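Local coordinates for Bak protein (Grouper iridovirus, PDB 5VMN) that inhibits apoptosis of the infected host cell as a viral Bcl-2 protein that exclusively sequesters the pro-apoptotic protein Bim, at residues L40-P51 / I73-K84. Sequence-based numbering, arbitrary orientation.
Sequences LVETFRAFPRLP and ILLGISQLYFTK. With EDO (1,2-ethanediol), chain L; NO3 (nitrate ion), chain I.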
loop_
_atom_site.group_PDB
_atom_site.type_symbol
_atom_site.label_atom_id
_atom_site.label_comp_id
_atom_site.label_asym_id
_atom_site.label_seq_id
_atom_site.Cartn_x
_atom_site.Cartn_y
_atom_site.Cartn_z
ATOM N N LEU A 40 12.696 -0.826 -6.852
ATOM C CA LEU A 40 12.414 -0.083 -5.633
ATOM C C LEU A 40 13.427 -0.378 -4.546
ATOM O O LEU A 40 13.640 0.460 -3.666
ATOM C CB LEU A 40 11.010 -0.380 -5.103
ATOM C CG LEU A 40 9.875 0.146 -5.958
ATOM C CD1 LEU A 40 8.580 -0.074 -5.168
ATOM C CD2 LEU A 40 10.015 1.617 -6.274
ATOM N N VAL A 41 13.983 -1.578 -4.522
ATOM C CA VAL A 41 15.000 -1.869 -3.514
ATOM C C VAL A 41 16.092 -0.809 -3.553
ATOM O O VAL A 41 16.568 -0.337 -2.513
ATOM C CB VAL A 41 15.570 -3.282 -3.730
ATOM C CG1 VAL A 41 16.713 -3.543 -2.759
ATOM C CG2 VAL A 41 14.459 -4.338 -3.572
ATOM N N GLU A 42 16.491 -0.397 -4.754
ATOM C CA GLU A 42 17.611 0.534 -4.881
ATOM C C GLU A 42 17.239 1.947 -4.445
ATOM O O GLU A 42 18.038 2.635 -3.804
ATOM C CB GLU A 42 18.105 0.515 -6.332
ATOM C CG GLU A 42 18.414 -0.880 -6.855
ATOM C CD GLU A 42 19.374 -1.652 -5.972
ATOM O OE1 GLU A 42 20.354 -1.047 -5.478
ATOM O OE2 GLU A 42 19.147 -2.864 -5.762
ATOM N N THR A 43 16.060 2.432 -4.817
ATOM C CA THR A 43 15.666 3.755 -4.389
ATOM C C THR A 43 15.321 3.768 -2.901
ATOM O O THR A 43 15.510 4.780 -2.231
ATOM C CB THR A 43 14.461 4.251 -5.217
ATOM O OG1 THR A 43 14.918 4.634 -6.509
ATOM C CG2 THR A 43 13.741 5.491 -4.559
ATOM N N PHE A 44 14.849 2.637 -2.375
ATOM C CA PHE A 44 14.437 2.594 -0.970
ATOM C C PHE A 44 15.577 2.959 -0.034
ATOM O O PHE A 44 15.339 3.467 1.063
ATOM C CB PHE A 44 13.905 1.199 -0.645
ATOM C CG PHE A 44 13.568 0.975 0.828
ATOM C CD1 PHE A 44 12.472 1.550 1.389
ATOM C CD2 PHE A 44 14.360 0.136 1.607
ATOM C CE1 PHE A 44 12.163 1.323 2.728
ATOM C CE2 PHE A 44 14.052 -0.096 2.931
ATOM C CZ PHE A 44 12.948 0.491 3.477
ATOM N N ARG A 45 16.818 2.697 -0.436
ATOM C CA ARG A 45 17.952 2.977 0.436
ATOM C C ARG A 45 18.081 4.455 0.747
ATOM O O ARG A 45 18.749 4.816 1.727
ATOM C CB ARG A 45 19.239 2.482 -0.214
ATOM C CG ARG A 45 19.305 0.981 -0.326
ATOM C CD ARG A 45 20.717 0.493 -0.552
ATOM N NE ARG A 45 20.687 -0.958 -0.752
ATOM C CZ ARG A 45 20.536 -1.546 -1.926
ATOM N NH1 ARG A 45 20.445 -0.814 -3.027
ATOM N NH2 ARG A 45 20.505 -2.876 -2.001
ATOM N N ALA A 46 17.479 5.309 -0.077
ATOM C CA ALA A 46 17.571 6.745 0.084
ATOM C C ALA A 46 16.433 7.300 0.932
ATOM O O ALA A 46 16.388 8.507 1.161
ATOM C CB ALA A 46 17.578 7.434 -1.289
ATOM N N PHE A 47 15.534 6.457 1.423
ATOM C CA PHE A 47 14.430 6.860 2.294
ATOM C C PHE A 47 14.900 6.901 3.745
ATOM O O PHE A 47 15.931 6.319 4.080
ATOM C CB PHE A 47 13.285 5.863 2.154
ATOM C CG PHE A 47 12.397 6.071 0.934
ATOM C CD1 PHE A 47 11.046 6.344 1.088
ATOM C CD2 PHE A 47 12.891 5.967 -0.334
ATOM C CE1 PHE A 47 10.232 6.562 0.008
ATOM C CE2 PHE A 47 12.058 6.149 -1.427
ATOM C CZ PHE A 47 10.737 6.441 -1.250
ATOM N N PRO A 48 14.179 7.576 4.640
ATOM C CA PRO A 48 14.620 7.638 6.029
ATOM C C PRO A 48 14.458 6.306 6.717
ATOM O O PRO A 48 13.638 5.476 6.336
ATOM C CB PRO A 48 13.716 8.695 6.676
ATOM C CG PRO A 48 12.752 9.049 5.760
ATOM C CD PRO A 48 13.047 8.464 4.414
ATOM N N ARG A 49 15.257 6.129 7.766
ATOM C CA ARG A 49 15.199 4.889 8.537
ATOM C C ARG A 49 13.852 4.740 9.214
ATOM O O ARG A 49 13.295 3.632 9.284
ATOM C CB ARG A 49 16.345 4.878 9.562
ATOM C CG ARG A 49 17.691 4.851 8.854
ATOM C CD ARG A 49 18.700 5.766 9.494
ATOM N NE ARG A 49 19.258 5.119 10.643
ATOM C CZ ARG A 49 20.082 5.702 11.502
ATOM N NH1 ARG A 49 20.448 6.974 11.368
ATOM N NH2 ARG A 49 20.518 4.996 12.508
ATOM N N LEU A 50 13.291 5.855 9.686
ATOM C CA LEU A 50 12.042 5.836 10.435
ATOM C C LEU A 50 10.887 5.938 9.457
ATOM O O LEU A 50 10.805 6.932 8.736
ATOM C CB LEU A 50 11.994 7.019 11.393
ATOM C CG LEU A 50 10.763 7.049 12.282
ATOM C CD1 LEU A 50 10.785 5.890 13.262
ATOM C CD2 LEU A 50 10.721 8.373 13.026
ATOM N N PRO A 51 9.980 4.956 9.376
ATOM C CA PRO A 51 8.901 5.052 8.383
ATOM C C PRO A 51 7.886 6.144 8.692
ATOM O O PRO A 51 7.457 6.319 9.839
ATOM C CB PRO A 51 8.224 3.681 8.455
ATOM C CG PRO A 51 8.618 3.100 9.731
ATOM C CD PRO A 51 9.974 3.665 10.080
ATOM N N ILE A 73 3.557 1.318 -5.919
ATOM C CA ILE A 73 4.860 1.793 -5.428
ATOM C C ILE A 73 4.766 2.086 -3.940
ATOM O O ILE A 73 5.623 1.674 -3.158
ATOM C CB ILE A 73 5.327 3.009 -6.227
ATOM C CG1 ILE A 73 5.745 2.594 -7.645
ATOM C CG2 ILE A 73 6.474 3.725 -5.513
ATOM C CD1 ILE A 73 5.954 3.771 -8.567
ATOM N N LEU A 74 3.685 2.746 -3.499
ATOM C CA LEU A 74 3.539 3.020 -2.069
ATOM C C LEU A 74 3.483 1.726 -1.269
ATOM O O LEU A 74 4.118 1.597 -0.205
ATOM C CB LEU A 74 2.281 3.861 -1.832
ATOM C CG LEU A 74 1.938 4.061 -0.359
ATOM C CD1 LEU A 74 3.015 4.888 0.324
ATOM C CD2 LEU A 74 0.551 4.701 -0.211
ATOM N N LEU A 75 2.717 0.748 -1.748
ATOM C CA LEU A 75 2.666 -0.514 -1.039
ATOM C C LEU A 75 4.041 -1.177 -1.007
ATOM O O LEU A 75 4.425 -1.763 0.010
ATOM C CB LEU A 75 1.623 -1.433 -1.692
ATOM C CG LEU A 75 0.181 -0.946 -1.642
ATOM C CD1 LEU A 75 -0.704 -1.950 -2.376
ATOM C CD2 LEU A 75 -0.284 -0.806 -0.231
ATOM N N GLY A 76 4.767 -1.147 -2.121
ATOM C CA GLY A 76 6.049 -1.818 -2.165
ATOM C C GLY A 76 7.048 -1.192 -1.215
ATOM O O GLY A 76 7.870 -1.886 -0.622
ATOM N N ILE A 77 7.021 0.134 -1.108
ATOM C CA ILE A 77 7.855 0.831 -0.117
ATOM C C ILE A 77 7.436 0.426 1.290
ATOM O O ILE A 77 8.273 0.133 2.155
ATOM C CB ILE A 77 7.753 2.352 -0.318
ATOM C CG1 ILE A 77 8.414 2.763 -1.623
ATOM C CG2 ILE A 77 8.453 3.115 0.837
ATOM C CD1 ILE A 77 8.013 4.117 -2.054
ATOM N N SER A 78 6.133 0.413 1.549
ATOM C CA SER A 78 5.667 -0.009 2.860
ATOM C C SER A 78 6.144 -1.419 3.190
ATOM O O SER A 78 6.496 -1.711 4.340
ATOM C CB SER A 78 4.138 0.065 2.934
ATOM O OG SER A 78 3.705 1.386 2.649
ATOM N N GLN A 79 6.094 -2.329 2.207
ATOM C CA GLN A 79 6.563 -3.696 2.423
ATOM C C GLN A 79 8.042 -3.758 2.780
ATOM O O GLN A 79 8.446 -4.517 3.678
ATOM C CB GLN A 79 6.297 -4.530 1.166
ATOM C CG GLN A 79 6.755 -5.978 1.277
ATOM C CD GLN A 79 5.927 -6.778 2.227
ATOM O OE1 GLN A 79 4.873 -7.283 1.859
ATOM N NE2 GLN A 79 6.396 -6.912 3.462
ATOM N N LEU A 80 8.864 -2.949 2.116
ATOM C CA LEU A 80 10.288 -2.938 2.428
ATOM C C LEU A 80 10.526 -2.443 3.850
ATOM O O LEU A 80 11.329 -3.030 4.593
ATOM C CB LEU A 80 11.028 -2.090 1.397
ATOM C CG LEU A 80 11.068 -2.724 -0.005
ATOM C CD1 LEU A 80 11.546 -1.717 -1.019
ATOM C CD2 LEU A 80 12.022 -3.922 -0.020
ATOM N N TYR A 81 9.805 -1.398 4.268
ATOM C CA TYR A 81 9.897 -0.975 5.666
ATOM C C TYR A 81 9.445 -2.076 6.613
ATOM O O TYR A 81 10.068 -2.301 7.652
ATOM C CB TYR A 81 9.039 0.268 5.914
ATOM C CG TYR A 81 9.705 1.588 5.605
ATOM C CD1 TYR A 81 10.797 2.021 6.334
ATOM C CD2 TYR A 81 9.167 2.450 4.665
ATOM C CE1 TYR A 81 11.368 3.257 6.076
ATOM C CE2 TYR A 81 9.745 3.684 4.395
ATOM C CZ TYR A 81 10.828 4.079 5.123
ATOM O OH TYR A 81 11.381 5.306 4.889
ATOM N N PHE A 82 8.322 -2.731 6.294
ATOM C CA PHE A 82 7.765 -3.749 7.175
ATOM C C PHE A 82 8.721 -4.922 7.318
ATOM O O PHE A 82 8.992 -5.393 8.434
ATOM C CB PHE A 82 6.409 -4.180 6.604
ATOM C CG PHE A 82 5.584 -5.034 7.515
ATOM C CD1 PHE A 82 5.771 -6.402 7.551
ATOM C CD2 PHE A 82 4.559 -4.477 8.263
ATOM C CE1 PHE A 82 4.972 -7.208 8.342
ATOM C CE2 PHE A 82 3.746 -5.283 9.050
ATOM C CZ PHE A 82 3.965 -6.645 9.095
ATOM N N THR A 83 9.287 -5.379 6.202
ATOM C CA THR A 83 10.244 -6.479 6.248
ATOM C C THR A 83 11.442 -6.123 7.108
ATOM O O THR A 83 11.957 -6.969 7.854
ATOM C CB THR A 83 10.686 -6.844 4.831
ATOM O OG1 THR A 83 9.551 -7.330 4.112
ATOM C CG2 THR A 83 11.718 -7.954 4.853
ATOM N N LYS A 84 11.915 -4.881 7.008
ATOM C CA LYS A 84 13.096 -4.459 7.739
ATOM C C LYS A 84 12.815 -4.176 9.210
ATOM O O LYS A 84 13.770 -4.022 9.985
ATOM C CB LYS A 84 13.684 -3.222 7.043
ATOM C CG LYS A 84 15.052 -2.809 7.496
ATOM C CD LYS A 84 15.521 -1.565 6.736
ATOM C CE LYS A 84 17.001 -1.262 6.996
ATOM N NZ LYS A 84 17.447 -0.025 6.293
HETATM C C1 EDO L . 18.328 4.294 4.548
HETATM O O1 EDO L . 19.446 3.759 3.782
HETATM C C2 EDO L . 16.957 3.786 4.107
HETATM O O2 EDO L . 16.866 2.357 4.119
HETATM N N NO3 I . 19.162 0.261 3.198
HETATM O O1 NO3 I . 18.817 1.356 3.741
HETATM O O2 NO3 I . 20.390 0.065 2.898
HETATM O O3 NO3 I . 18.275 -0.626 2.951
HETATM O O HOH W 1 9.466 7.274 5.681
#
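Phe44 turns its CG to the side opposite its own backbone N (chi1 174°), while the Tyr81 ring swings beside its N (chi1 -85°). The two rings thereby meet in a T-shaped stack, the edge of Phe44 on the face of Tyr81, with planes at 80° and centroids 4.9 Å apart. The pair belongs to the packing of helix 40-44 and the loop after it against helix 68-84 in this all-helical Bcl-2 fold. Phe44 is a knob in a hole formed by Ile77, Leu80, Tyr81 and Lys84; Leu80 CB lies almost squarely over its ring face, 3.7 Å from the centroid, a CH-pi contact. One turn earlier, Leu40 makes a second knob among Ile73, Gly76, Ile77 and Leu80, its CD1 4.0 Å from Ile73 O. Phe47 crosses Ile77 at about a right angle, Phe47 CZ lying 3.7 Å from Ile77 CD1, and also touches Ile56 of helix 53-60. Pro51 CB covers the Tyr81 face opposite Phe44, 3.8 Å from the centroid, so the phenol is held between Phe44 and Pro51. Its hydroxyl is gripped twice: it accepts a hydrogen bond from a water, and Tyr81 OH donates to Pro48 O at 2.7 Å, in the carbonyl plane and on a lone pair.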